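PDB 5UXY: DegV family protein from [Eubacterium] eligens, which probably binds long-chain fatty acids, as other DegV family proteins do, and here holds heptadecanoic acid. Local coordinates for residues 79-84 and 124-129; 11-16 and 118-123; 60-65 and 91-96. One frame throughout, in Å; residues are numbered along the deposited sequence. Where two conformers were deposited one is given.

Contact 1 of 3, residues 79-84 and 124-129; sequences FVVTIT and IILEQL. With X90 (heptadecanoic acid), chain D.
Ile125 is the first residue of helix segment 124-129 to meet strand 79-82: its CG2 branch lies 4.0 Å from CG2 of Val81. One residue on, Leu126 starts off to the flank of the strand, yet its branch CD2 reaches CG2 of Val81, at 3.7 Å. Leu129, a turn after Ile125, serves two strand residues. Its CD1 sits 3.8 Å from CB of Phe79 and packs on Val81 CG2, while its CD2 stands over the centre of the Phe79 ring in a CH-pi contact, 4.2 Å from the centroid and 12° off the ring normal. On the strand side CG2 makes the closest contacts of Val81: chi1 179° sets it anti to the carbonyl carbon, beside the backbone N, and from there it meets Ile125, Leu126 and Leu129. The axes of strand segment 79-82 and helix segment 124-129 approach to 9.6 Å and run nearly antiparallel (166°), the usual layering of a helix on an alpha/beta sheet. Phe139 stacks on Phe79, and Leu6 and Ala8 of strand 5-9 extend the same layer. No hydrogen bond spans the segments and all five touching residues are buried, so the helix is held on the sheet here by apolar packing.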
# COMPACT_ATOMS: atom_id res chain seq x y z
N PHE A 79 -2.38 13.80 -10.03
CA PHE A 79 -3.13 12.94 -9.12
C PHE A 79 -2.14 12.46 -8.08
O PHE A 79 -1.03 12.04 -8.42
CB PHE A 79 -3.78 11.74 -9.85
CG PHE A 79 -4.96 12.12 -10.65
CD1 PHE A 79 -6.17 12.39 -10.01
CD2 PHE A 79 -4.87 12.28 -12.03
CE1 PHE A 79 -7.28 12.80 -10.78
CE2 PHE A 79 -5.99 12.68 -12.80
CZ PHE A 79 -7.18 12.96 -12.16
N VAL A 80 -2.52 12.58 -6.80
CA VAL A 80 -1.65 12.17 -5.70
C VAL A 80 -2.37 11.05 -4.98
O VAL A 80 -3.53 11.23 -4.58
CB VAL A 80 -1.38 13.32 -4.72
CG1 VAL A 80 -0.38 12.85 -3.66
CG2 VAL A 80 -0.84 14.56 -5.44
N VAL A 81 -1.74 9.88 -4.81
CA VAL A 81 -2.39 8.77 -4.10
C VAL A 81 -1.69 8.61 -2.75
O VAL A 81 -0.46 8.57 -2.70
CB VAL A 81 -2.35 7.48 -4.93
CG1 VAL A 81 -3.05 6.31 -4.13
CG2 VAL A 81 -3.01 7.71 -6.28
N THR A 82 -2.46 8.57 -1.65
CA THR A 82 -1.82 8.45 -0.34
C THR A 82 -2.31 7.21 0.41
O THR A 82 -3.38 6.68 0.15
CB THR A 82 -2.06 9.66 0.59
OG1 THR A 82 -3.42 9.66 1.03
CG2 THR A 82 -1.82 11.02 -0.14
N ILE A 83 -1.49 6.76 1.34
CA ILE A 83 -1.95 5.72 2.28
C ILE A 83 -3.14 6.27 3.10
O ILE A 83 -3.37 7.48 3.23
CB ILE A 83 -0.72 5.36 3.13
CG1 ILE A 83 -1.05 4.31 4.20
CG2 ILE A 83 -0.19 6.55 3.81
CD1 ILE A 83 0.24 3.78 4.88
N THR A 84 -3.95 5.35 3.60
CA THR A 84 -5.19 5.67 4.29
C THR A 84 -5.06 6.81 5.29
O THR A 84 -4.19 6.82 6.17
CB THR A 84 -5.74 4.41 5.01
OG1 THR A 84 -6.87 4.82 5.78
CG2 THR A 84 -4.66 3.79 5.93
N ILE A 124 -2.95 -0.55 -7.52
CA ILE A 124 -4.07 -0.76 -8.45
C ILE A 124 -4.74 0.57 -8.82
O ILE A 124 -5.14 0.79 -9.97
CB ILE A 124 -5.05 -1.77 -7.81
CG1 ILE A 124 -4.46 -3.19 -7.99
CG2 ILE A 124 -6.44 -1.73 -8.47
CD1 ILE A 124 -5.41 -4.33 -7.47
N ILE A 125 -4.89 1.46 -7.85
CA ILE A 125 -5.41 2.80 -8.14
C ILE A 125 -4.50 3.52 -9.14
O ILE A 125 -4.96 4.07 -10.14
CB ILE A 125 -5.55 3.60 -6.85
CG1 ILE A 125 -6.65 2.97 -5.97
CG2 ILE A 125 -5.86 5.07 -7.16
CD1 ILE A 125 -6.63 3.43 -4.48
N LEU A 126 -3.20 3.54 -8.85
CA LEU A 126 -2.26 4.21 -9.77
C LEU A 126 -2.34 3.60 -11.17
O LEU A 126 -2.29 4.32 -12.17
CB LEU A 126 -0.83 4.10 -9.23
CG LEU A 126 -0.50 4.96 -8.03
CD1 LEU A 126 0.75 4.43 -7.34
CD2 LEU A 126 -0.27 6.45 -8.47
N GLU A 127 -2.46 2.28 -11.26
CA GLU A 127 -2.52 1.71 -12.61
C GLU A 127 -3.82 2.04 -13.32
O GLU A 127 -3.87 2.08 -14.56
CB GLU A 127 -2.36 0.19 -12.53
CG GLU A 127 -0.96 -0.24 -12.06
CD GLU A 127 -0.84 -1.76 -12.11
OE1 GLU A 127 -1.54 -2.40 -12.91
OE2 GLU A 127 -0.00 -2.31 -11.39
N GLN A 128 -4.90 2.20 -12.57
CA GLN A 128 -6.14 2.59 -13.21
C GLN A 128 -6.10 4.05 -13.68
O GLN A 128 -6.66 4.38 -14.74
CB GLN A 128 -7.30 2.37 -12.27
CG GLN A 128 -8.62 2.67 -12.95
CD GLN A 128 -8.99 1.68 -14.05
OE1 GLN A 128 -8.36 0.62 -14.21
NE2 GLN A 128 -9.99 2.04 -14.83
N LEU A 129 -5.48 4.93 -12.90
CA LEU A 129 -5.27 6.30 -13.35
C LEU A 129 -4.46 6.28 -14.66
O LEU A 129 -4.81 6.93 -15.65
CB LEU A 129 -4.52 7.08 -12.29
CG LEU A 129 -5.36 7.42 -11.01
CD1 LEU A 129 -4.43 7.97 -9.92
CD2 LEU A 129 -6.50 8.39 -11.41
O19 X90 D . 3.88 7.34 9.99
C21 X90 D . 2.91 7.33 9.18
O21 X90 D . 2.10 8.33 9.17
C22 X90 D . 2.72 6.08 8.29
C23 X90 D . 1.86 5.08 9.11
C24 X90 D . 1.39 3.90 8.22
C25 X90 D . 0.42 3.03 9.07
C26 X90 D . -0.29 1.88 8.32
C27 X90 D . 0.63 1.23 7.29
C28 X90 D . 0.07 -0.12 6.80
C29 X90 D . 1.18 -0.98 6.17
C30 X90 D . 0.16 -3.45 6.88
C31 X90 D . -1.15 -4.05 6.25
C32 X90 D . -2.34 -3.14 6.64
C33 X90 D . -3.48 -3.10 5.63
C34 X90 D . -4.71 -2.28 6.09
C35 X90 D . -4.81 -0.98 5.27
C36 X90 D . -5.94 -0.02 5.66
C39 X90 D . 0.83 -2.46 5.86

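Contact 2 of 3, residues 11-16 and 118-123; sequences ACDIKE and TGPQMR. With X90 (heptadecanoic acid), chain D.
Ala11 and Gly119 supply the polar link between the loop 11-16 and the start of helix 119-134. Gly119 N donates to Ala11 O at 3.0 Å, but the angle at the hydrogen is only 123°, so the bond is weak. The same carbonyl receives a CA-H...O contact from Gly119, with CA 3.1 Å from Ala11 O. Asp13 comes to this glycine from its carboxylate end, OD2 standing 3.4 Å from Gly119 CA, an approach so close that it depends on the bare CA; OD1 accepts a hydrogen bond from Gly259 N. Gly119 also has a positive phi (49°), which by itself favours glycine.

Loop 11-16 follows strand 5-9 and helix 119-134 comes shortly after strand 109-114, both strands of one sheet. In the alpha/beta part of the DegV fold, the contact thus joins the loop after strand 5-9 to the turn that leads from strand 109-114 into helix 119-134, beside the fatty acid: Thr118 CG2 lies 3.9 Å from C39 of the ligand.

Apolar contacts centre on selenomethionine Met122. Its SE is 3.9 Å from Ala11 CB, and the bend at chi3 (63°) carries CE back to Cys12 CB, also at 3.9 Å. Thr118 OG1 faces the Ala11 methyl and, though buried, has no hydrogen-bonding partner in the model.

Among the charged groups, Arg123, its chain extended from CG to NE, crosses Ile14 at about a right angle. Ile14 CG2 approaches the guanidinium obliquely, 3.6 Å from NH1. The charge itself is engaged elsewhere, in a salt bridge from NE to Glu127 OE2 and a cation-pi contact with Tyr256.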
# COMPACT_ATOMS: atom_id res chain seq x y z
N ALA A 11 4.47 4.16 0.50
CA ALA A 11 3.68 2.97 0.84
C ALA A 11 3.13 2.25 -0.38
O ALA A 11 2.59 1.14 -0.23
CB ALA A 11 2.51 3.33 1.78
N CYS A 12 3.24 2.83 -1.58
CA CYS A 12 2.75 2.13 -2.76
C CYS A 12 3.74 1.08 -3.25
O CYS A 12 3.42 0.34 -4.19
CB CYS A 12 2.46 3.12 -3.89
SG CYS A 12 4.00 3.88 -4.59
N ASP A 13 4.93 1.04 -2.66
CA ASP A 13 6.00 0.05 -2.89
C ASP A 13 6.72 0.18 -4.24
O ASP A 13 7.68 -0.58 -4.47
CB ASP A 13 5.50 -1.42 -2.79
CG ASP A 13 4.77 -1.74 -1.40
OD1 ASP A 13 5.35 -1.43 -0.34
OD2 ASP A 13 3.62 -2.31 -1.41
N ILE A 14 6.32 1.09 -5.13
CA ILE A 14 6.92 1.16 -6.47
C ILE A 14 7.57 2.51 -6.66
O ILE A 14 7.29 3.46 -5.92
CB ILE A 14 5.91 0.91 -7.57
CG1 ILE A 14 4.75 1.90 -7.48
CG2 ILE A 14 5.40 -0.52 -7.46
CD1 ILE A 14 3.95 1.97 -8.75
N LYS A 15 8.50 2.56 -7.61
CA LYS A 15 9.27 3.77 -7.91
C LYS A 15 9.08 4.25 -9.33
O LYS A 15 9.49 5.38 -9.64
CB LYS A 15 10.78 3.56 -7.70
CG LYS A 15 11.23 3.06 -6.35
CD LYS A 15 10.84 3.99 -5.23
CE LYS A 15 11.66 3.71 -3.96
NZ LYS A 15 11.28 2.44 -3.26
N GLU A 16 8.50 3.44 -10.21
CA GLU A 16 8.17 3.86 -11.55
C GLU A 16 6.91 3.17 -11.99
O GLU A 16 6.51 2.14 -11.45
CB GLU A 16 9.30 3.51 -12.54
CG GLU A 16 9.46 2.05 -12.73
CD GLU A 16 10.45 1.75 -13.86
OE1 GLU A 16 10.85 2.72 -14.57
OE2 GLU A 16 10.82 0.57 -14.02
N THR A 118 -3.43 0.73 1.43
CA THR A 118 -1.96 0.79 1.40
C THR A 118 -1.48 -0.14 0.28
O THR A 118 -2.27 -0.86 -0.32
CB THR A 118 -1.34 0.36 2.75
OG1 THR A 118 0.02 0.80 2.79
CG2 THR A 118 -1.39 -1.20 2.92
N GLY A 119 -0.19 -0.06 -0.01
CA GLY A 119 0.50 -1.05 -0.81
C GLY A 119 -0.20 -1.39 -2.11
O GLY A 119 -0.40 -0.53 -2.98
N PRO A 120 -0.56 -2.67 -2.31
CA PRO A 120 -1.03 -3.06 -3.65
C PRO A 120 -2.34 -2.42 -4.03
O PRO A 120 -2.64 -2.33 -5.23
CB PRO A 120 -1.15 -4.61 -3.56
CG PRO A 120 -1.24 -4.87 -2.07
CD PRO A 120 -0.31 -3.85 -1.46
N GLN A 121 -3.13 -1.95 -3.06
CA GLN A 121 -4.35 -1.24 -3.44
C GLN A 121 -4.03 0.15 -3.99
O GLN A 121 -4.61 0.58 -4.99
CB GLN A 121 -5.32 -1.20 -2.24
CG GLN A 121 -6.75 -0.70 -2.64
CD GLN A 121 -7.85 -1.21 -1.71
OE1 GLN A 121 -7.60 -1.62 -0.58
NE2 GLN A 121 -9.11 -1.13 -2.17
N MSE A 122 -3.02 0.80 -3.42
CA MSE A 122 -2.47 2.06 -3.99
C MSE A 122 -1.94 1.80 -5.39
O MSE A 122 -2.20 2.56 -6.33
CB MSE A 122 -1.36 2.62 -3.10
CG MSE A 122 -1.89 3.04 -1.74
SE MSE A 122 -0.48 3.70 -0.62
CE MSE A 122 0.02 5.31 -1.78
N ARG A 123 -1.25 0.67 -5.55
CA ARG A 123 -0.75 0.35 -6.89
C ARG A 123 -1.87 0.15 -7.90
O ARG A 123 -1.78 0.65 -9.02
CB ARG A 123 0.17 -0.89 -6.83
CG ARG A 123 0.72 -1.20 -8.20
CD ARG A 123 1.73 -2.33 -8.15
NE ARG A 123 2.15 -2.56 -9.53
CZ ARG A 123 3.30 -3.13 -9.85
NH1 ARG A 123 4.13 -3.53 -8.88
NH2 ARG A 123 3.63 -3.27 -11.11
O19 X90 D . 3.88 7.34 9.99
C21 X90 D . 2.91 7.33 9.18
O21 X90 D . 2.10 8.33 9.17
C22 X90 D . 2.72 6.08 8.29
C23 X90 D . 1.86 5.08 9.11
C24 X90 D . 1.39 3.90 8.22
C25 X90 D . 0.42 3.03 9.07
C26 X90 D . -0.29 1.88 8.32
C27 X90 D . 0.63 1.23 7.29
C28 X90 D . 0.07 -0.12 6.80
C29 X90 D . 1.18 -0.98 6.17
C30 X90 D . 0.16 -3.45 6.88
C31 X90 D . -1.15 -4.05 6.25
C32 X90 D . -2.34 -3.14 6.64
C33 X90 D . -3.48 -3.10 5.63
C34 X90 D . -4.71 -2.28 6.09
C35 X90 D . -4.81 -0.98 5.27
C36 X90 D . -5.94 -0.02 5.66
C39 X90 D . 0.83 -2.46 5.86

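Contact 3 of 3, residues 60-65 and 91-96; sequences TACPGI and YNSAMA. With X90 (heptadecanoic acid), chain D.
Ser93 faces Cys62 and Pro63 with both its side-chain atoms: CB is 3.9 Å from Cys62 SG, and OG lies 3.6 Å from Pro63 O with no hydrogen bond. The serine torsion, chi1 74°, sets OG between the backbone N and carbonyl carbon, from where it bonds to Thr90 O a turn earlier and to Trp68 NE1. Cys62 has a similar first torsion (70°), which brings SG alongside the serine, about equally near CB and OG. Ile65 comes in from beside the helix; in one of its two deposited conformers CG1 is anti to the carbonyl carbon (chi1 -82°) and CD1 extends to 3.6 Å from Ala96 CB, so this contact is less certain.

Thr60 begins this segment at the ligand: its OG1 lies 2.5 Å from O19 of the heptadecanoic acid, a hydrogen bond so short that its exact length is doubtful. Ser88 OG also bonds to the ligand, and Tyr265 OH to Thr60 OG1. Strand 59-61 thus passes the ligand carboxylate at Thr60, and the chain then runs by helix 90-102 to Gly64, in the N-cap position of helix 65-72. Pro63 also packs on Val25 and Leu27 of strand 21-30, while Tyr91 and Ala94 turn to strands 77-82 and 109-114.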
# COMPACT_ATOMS: atom_id res chain seq x y z
N THR A 60 7.43 5.78 12.56
CA THR A 60 7.39 6.24 11.18
C THR A 60 6.91 7.70 11.12
O THR A 60 6.27 8.20 12.04
CB THR A 60 6.50 5.35 10.29
OG1 THR A 60 5.15 5.35 10.80
CG2 THR A 60 7.05 3.89 10.30
N ALA A 61 7.19 8.33 9.99
CA ALA A 61 6.80 9.72 9.77
C ALA A 61 6.34 9.92 8.34
O ALA A 61 6.94 9.38 7.42
CB ALA A 61 7.97 10.67 10.05
N CYS A 62 5.34 10.78 8.15
CA CYS A 62 4.87 11.09 6.79
C CYS A 62 5.87 12.05 6.10
O CYS A 62 6.76 12.61 6.77
CB CYS A 62 3.46 11.67 6.88
SG CYS A 62 3.46 13.28 7.60
N PRO A 63 5.77 12.26 4.78
CA PRO A 63 6.73 13.16 4.12
C PRO A 63 6.51 14.62 4.51
O PRO A 63 5.40 15.03 4.86
CB PRO A 63 6.42 12.98 2.63
CG PRO A 63 5.62 11.68 2.56
CD PRO A 63 4.85 11.65 3.81
N GLY A 64 7.57 15.42 4.41
CA GLY A 64 7.42 16.85 4.64
C GLY A 64 6.79 17.55 3.46
O GLY A 64 6.81 17.06 2.32
N ILE A 65 6.14 18.69 3.74
CA ILE A 65 5.47 19.46 2.69
C ILE A 65 6.44 19.71 1.54
O ILE A 65 6.07 19.65 0.37
CB ILE A 65 4.88 20.78 3.25
CG1 ILE A 65 3.50 20.52 3.92
CG2 ILE A 65 4.73 21.86 2.11
CD1 ILE A 65 3.01 21.51 5.02
N TYR A 91 -2.09 11.71 4.23
CA TYR A 91 -3.11 12.43 3.46
C TYR A 91 -3.12 13.93 3.81
O TYR A 91 -3.14 14.80 2.92
CB TYR A 91 -4.48 11.79 3.69
CG TYR A 91 -5.64 12.56 3.04
CD1 TYR A 91 -5.93 12.39 1.68
CD2 TYR A 91 -6.40 13.46 3.77
CE1 TYR A 91 -6.99 13.09 1.08
CE2 TYR A 91 -7.46 14.15 3.18
CZ TYR A 91 -7.75 13.96 1.85
OH TYR A 91 -8.82 14.65 1.24
N ASN A 92 -3.10 14.26 5.10
CA ASN A 92 -3.11 15.67 5.49
C ASN A 92 -1.86 16.39 5.00
O ASN A 92 -1.95 17.55 4.58
CB ASN A 92 -3.17 15.84 7.01
CG ASN A 92 -4.51 15.50 7.60
OD1 ASN A 92 -5.53 15.39 6.90
ND2 ASN A 92 -4.53 15.33 8.96
N SER A 93 -0.69 15.73 5.06
CA SER A 93 0.53 16.39 4.57
C SER A 93 0.43 16.66 3.06
O SER A 93 0.90 17.69 2.57
CB SER A 93 1.79 15.55 4.96
OG SER A 93 1.96 14.35 4.17
N ALA A 94 -0.14 15.72 2.31
CA ALA A 94 -0.33 15.96 0.87
C ALA A 94 -1.32 17.10 0.63
O ALA A 94 -1.16 17.88 -0.33
CB ALA A 94 -0.86 14.69 0.19
N MSE A 95 -2.41 17.15 1.42
CA MSE A 95 -3.38 18.24 1.26
C MSE A 95 -2.73 19.56 1.61
O MSE A 95 -3.03 20.59 0.96
CB MSE A 95 -4.62 18.02 2.15
CG MSE A 95 -5.50 16.86 1.70
SE MSE A 95 -6.39 17.35 0.05
CE MSE A 95 -7.71 18.69 0.63
N ALA A 96 -1.85 19.57 2.62
CA ALA A 96 -1.17 20.82 2.95
C ALA A 96 -0.23 21.26 1.82
O ALA A 96 -0.10 22.46 1.51
CB ALA A 96 -0.39 20.65 4.26
O19 X90 D . 3.88 7.34 9.99
C21 X90 D . 2.91 7.33 9.18
O21 X90 D . 2.10 8.33 9.17
C22 X90 D . 2.72 6.08 8.29
C23 X90 D . 1.86 5.08 9.11
C24 X90 D . 1.39 3.90 8.22
C25 X90 D . 0.42 3.03 9.07
C26 X90 D . -0.29 1.88 8.32
C27 X90 D . 0.63 1.23 7.29
C28 X90 D . 0.07 -0.12 6.80
C29 X90 D . 1.18 -0.98 6.17
C30 X90 D . 0.16 -3.45 6.88
C31 X90 D . -1.15 -4.05 6.25
C32 X90 D . -2.34 -3.14 6.64
C33 X90 D . -3.48 -3.10 5.63
C34 X90 D . -4.71 -2.28 6.09
C35 X90 D . -4.81 -0.98 5.27
C36 X90 D . -5.94 -0.02 5.66
C39 X90 D . 0.83 -2.46 5.86

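Overall arrangement
Contacts 1 and 2 lie side by side, centres 8 Å apart, on successive turns of helix 119-134; Met122 CE touches Val81 O at 3.4 Å where they meet. Contact 3 is farther out, about 15 Å from contact 1 and 16 Å from contact 2 between centres. Strand 77-82 and the next helix, 90-102, bridge contacts 1 and 3, Thr82 packing on Tyr91 and Ala94. Along the chain contact 3 is nested within the loop closed by contact 2, whereas contact 1 interlaces with both. Helices 119-134 and 90-102 both pack on strand 77-82, through Val81 and through Val80 and Thr82 respectively. All three contacts touch the fatty acid, contact 3 at its carboxylate, the others along its hydrocarbon chain.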